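Local coordinates for protein HI1317 (Haemophilus influenzae, PDB 1JOV) that probably interconverts the alpha and beta anomers of glucose 6-phosphate, as a member of the glucose-6-phosphate 1-epimerase family, at residues A[73-78]-A[147-152]. Sequence-based numbering, arbitrary orientation.
Sequences VPICYP and AALHTY
Pro74 O accepts a nearly straight bond from His150 N (3.0 Å, 173° at the hydrogen), and His150 is the central residue of an inverse gamma turn, closed by a weak bond from Thr151 N to Leu149 O. Cys76 and Ala148 form an antiparallel hydrogen-bonded pair, with Cys76 N to Ala148 O at 2.8 Å and a more bent return bond from Ala148 N to Cys76 O; Ile75 and Leu149 make the adjoining non-hydrogen-bonded pair. The same Cys76 O also receives a CA-H...O contact from Ala147 CA at 3.0 Å.

On the face of Ile75 and Leu149 the two side chains lie side by side, Ile75 CD1 meeting Leu149 CD2 at 3.8 Å. Val73 adds CG1 against Leu149 CB because that methyl stands anti to its backbone N (chi1 -174°); strands 133-139 and 261-268 pack against these apolar groups. On the face of Cys76 and Ala148, Cys76 CB meets Ala148 CB at 4.0 Å. The neighbouring His150 touches the sulfur, Cys76 SG lying 3.8 Å from His150 CB and oblique to the imidazole. Beyond the turn, the Pro74 ring meets an edge of the Tyr152 ring, CG to CE1 at 3.7 Å, and the Tyr152 hydroxyl bonds to Arg70.

The example illustrates how a short edge strand borders the predicted active site in a galactose-mutarotase-type beta-sandwich. His150, a predicted catalytic residue, touches Glu248, the other predicted one, and meets the ring of His88. The backbone bond holds the main chain of His150 beside segment 73-78 while Cys76 SG packs on its CB, which limits where the imidazole can go.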
ATOM      1  N   VAL A  73      -1.860  -0.896   2.147  1.00 16.08           N
ATOM      2  CA  VAL A  73      -0.849   0.012   1.613  1.00 17.74           C
ATOM      3  C   VAL A  73      -0.249   0.815   2.729  1.00 14.18           C
ATOM      4  O   VAL A  73      -0.578   1.918   3.016  1.00 13.93           O
ATOM      5  CB  VAL A  73      -1.509   0.994   0.577  1.00 17.12           C
ATOM      6  CG1 VAL A  73      -0.398   1.813  -0.049  1.00 18.71           C
ATOM      7  CG2 VAL A  73      -2.265   0.196  -0.431  1.00 19.53           C
ATOM      8  N   PRO A  74       0.677   0.227   3.483  1.00 15.57           N
ATOM      9  CA  PRO A  74       1.348   0.926   4.576  1.00 16.56           C
ATOM     10  C   PRO A  74       2.130   2.104   3.967  1.00 19.70           C
ATOM     11  O   PRO A  74       2.697   2.003   2.857  1.00 17.13           O
ATOM     12  CB  PRO A  74       2.428  -0.058   5.112  1.00 19.12           C
ATOM     13  CG  PRO A  74       1.981  -1.426   4.550  1.00 20.63           C
ATOM     14  CD  PRO A  74       1.157  -1.149   3.194  1.00 15.76           C
ATOM     15  N   ILE A  75       2.169   3.161   4.699  1.00 18.31           N
ATOM     16  CA  ILE A  75       2.923   4.365   4.340  1.00 15.23           C
ATOM     17  C   ILE A  75       4.265   4.344   5.046  1.00 17.44           C
ATOM     18  O   ILE A  75       4.238   4.383   6.306  1.00 17.71           O
ATOM     19  CB  ILE A  75       2.093   5.617   4.812  1.00 19.27           C
ATOM     20  CG1 ILE A  75       0.628   5.708   4.252  1.00 19.19           C
ATOM     21  CG2 ILE A  75       2.853   6.954   4.561  1.00 19.80           C
ATOM     22  CD1 ILE A  75       0.679   5.799   2.781  1.00 23.19           C
ATOM     23  N   CYS A  76       5.344   4.100   4.307  1.00 17.17           N
ATOM     24  CA  CYS A  76       6.681   4.137   4.949  1.00 14.99           C
ATOM     25  C   CYS A  76       7.203   5.560   4.882  1.00 18.51           C
ATOM     26  O   CYS A  76       7.300   6.084   3.759  1.00 18.52           O
ATOM     27  CB  CYS A  76       7.589   3.183   4.180  1.00 18.45           C
ATOM     28  SG  CYS A  76       6.846   1.543   3.983  1.00 22.27           S
ATOM     29  N   TYR A  77       7.497   6.167   6.003  1.00 18.44           N
ATOM     30  CA  TYR A  77       7.860   7.575   6.064  1.00 18.17           C
ATOM     31  C   TYR A  77       8.243   7.903   7.489  1.00 18.65           C
ATOM     32  O   TYR A  77       7.536   7.402   8.372  1.00 18.72           O
ATOM     33  CB  TYR A  77       6.599   8.389   5.665  1.00 16.21           C
ATOM     34  CG  TYR A  77       6.749   9.850   5.862  1.00 17.63           C
ATOM     35  CD1 TYR A  77       7.361  10.669   4.886  1.00 18.25           C
ATOM     36  CD2 TYR A  77       6.240  10.467   6.995  1.00 22.57           C
ATOM     37  CE1 TYR A  77       7.411  12.044   5.082  1.00 19.97           C
ATOM     38  CE2 TYR A  77       6.322  11.785   7.197  1.00 18.22           C
ATOM     39  CZ  TYR A  77       6.922  12.641   6.216  1.00 24.50           C
ATOM     40  OH  TYR A  77       7.019  14.022   6.413  1.00 26.50           O
ATOM     41  N   PRO A  78       9.274   8.718   7.715  1.00 19.09           N
ATOM     42  CA  PRO A  78      10.102   9.430   6.707  1.00 17.96           C
ATOM     43  C   PRO A  78      11.406   8.749   6.330  1.00 19.08           C
ATOM     44  O   PRO A  78      12.302   9.395   5.764  1.00 20.37           O
ATOM     45  CB  PRO A  78      10.387  10.769   7.420  1.00 19.60           C
ATOM     46  CG  PRO A  78      10.597  10.338   8.945  1.00 20.13           C
ATOM     47  CD  PRO A  78       9.582   9.195   9.077  1.00 21.69           C
ATOM     48  N   ALA A 147       9.914   8.023   1.222  1.00 19.38           N
ATOM     49  CA  ALA A 147       8.575   7.526   1.465  1.00 16.89           C
ATOM     50  C   ALA A 147       8.326   6.378   0.539  1.00 21.26           C
ATOM     51  O   ALA A 147       8.989   6.192  -0.528  1.00 19.87           O
ATOM     52  CB  ALA A 147       7.592   8.621   1.224  1.00 18.80           C
ATOM     53  N   ALA A 148       7.352   5.559   0.856  1.00 18.81           N
ATOM     54  CA  ALA A 148       6.990   4.452  -0.008  1.00 17.12           C
ATOM     55  C   ALA A 148       5.577   4.051   0.324  1.00 19.16           C
ATOM     56  O   ALA A 148       5.164   4.063   1.480  1.00 20.34           O
ATOM     57  CB  ALA A 148       7.928   3.264   0.162  1.00 18.38           C
ATOM     58  N   LEU A 149       4.835   3.674  -0.697  1.00 16.71           N
ATOM     59  CA  LEU A 149       3.511   3.125  -0.640  1.00 16.02           C
ATOM     60  C   LEU A 149       3.762   1.644  -0.801  1.00 23.71           C
ATOM     61  O   LEU A 149       3.955   1.168  -1.912  1.00 17.85           O
ATOM     62  CB  LEU A 149       2.569   3.695  -1.683  1.00 15.11           C
ATOM     63  CG  LEU A 149       2.714   5.199  -1.900  1.00 16.45           C
ATOM     64  CD1 LEU A 149       1.975   5.632  -3.166  1.00 21.69           C
ATOM     65  CD2 LEU A 149       2.206   5.966  -0.698  1.00 18.92           C
ATOM     66  N   HIS A 150       3.761   0.924   0.274  1.00 17.16           N
ATOM     67  CA  HIS A 150       4.178  -0.472   0.269  1.00 21.16           C
ATOM     68  C   HIS A 150       3.058  -1.472  -0.037  1.00 22.98           C
ATOM     69  O   HIS A 150       2.694  -2.331   0.778  1.00 20.70           O
ATOM     70  CB  HIS A 150       4.794  -0.655   1.618  1.00 19.20           C
ATOM     71  CG  HIS A 150       5.588  -1.932   1.880  1.00 17.51           C
ATOM     72  ND1 HIS A 150       5.078  -3.185   1.726  1.00 20.89           N
ATOM     73  CD2 HIS A 150       6.867  -2.075   2.314  1.00 26.22           C
ATOM     74  CE1 HIS A 150       5.985  -4.066   2.115  1.00 24.43           C
ATOM     75  NE2 HIS A 150       7.055  -3.410   2.469  1.00 25.08           N
ATOM     76  N   THR A 151       2.546  -1.302  -1.225  1.00 16.27           N
ATOM     77  CA  THR A 151       1.296  -2.000  -1.600  1.00 18.74           C
ATOM     78  C   THR A 151       1.414  -3.544  -1.652  1.00 18.79           C
ATOM     79  O   THR A 151       2.269  -4.091  -2.339  1.00 20.05           O
ATOM     80  CB  THR A 151       0.814  -1.480  -2.982  1.00 18.81           C
ATOM     81  OG1 THR A 151       0.860  -0.031  -2.977  1.00 19.60           O
ATOM     82  CG2 THR A 151      -0.713  -1.971  -3.306  1.00 18.87           C
ATOM     83  N   TYR A 152       0.495  -4.155  -0.904  1.00 17.59           N
ATOM     84  CA  TYR A 152       0.379  -5.634  -0.923  1.00 16.53           C
ATOM     85  C   TYR A 152      -0.774  -5.999  -1.786  1.00 18.84           C
ATOM     86  O   TYR A 152      -1.982  -5.764  -1.461  1.00 19.39           O
ATOM     87  CB  TYR A 152       0.140  -6.268   0.487  1.00 18.27           C
ATOM     88  CG  TYR A 152       1.175  -6.132   1.505  1.00 21.48           C
ATOM     89  CD1 TYR A 152       1.459  -4.917   2.145  1.00 22.16           C
ATOM     90  CD2 TYR A 152       1.797  -7.271   1.990  1.00 20.97           C
ATOM     91  CE1 TYR A 152       2.465  -4.840   3.164  1.00 20.83           C
ATOM     92  CE2 TYR A 152       2.767  -7.202   2.965  1.00 20.66           C
ATOM     93  CZ  TYR A 152       3.085  -6.022   3.581  1.00 25.04           C
ATOM     94  OH  TYR A 152       4.030  -5.993   4.588  1.00 22.60           O
TER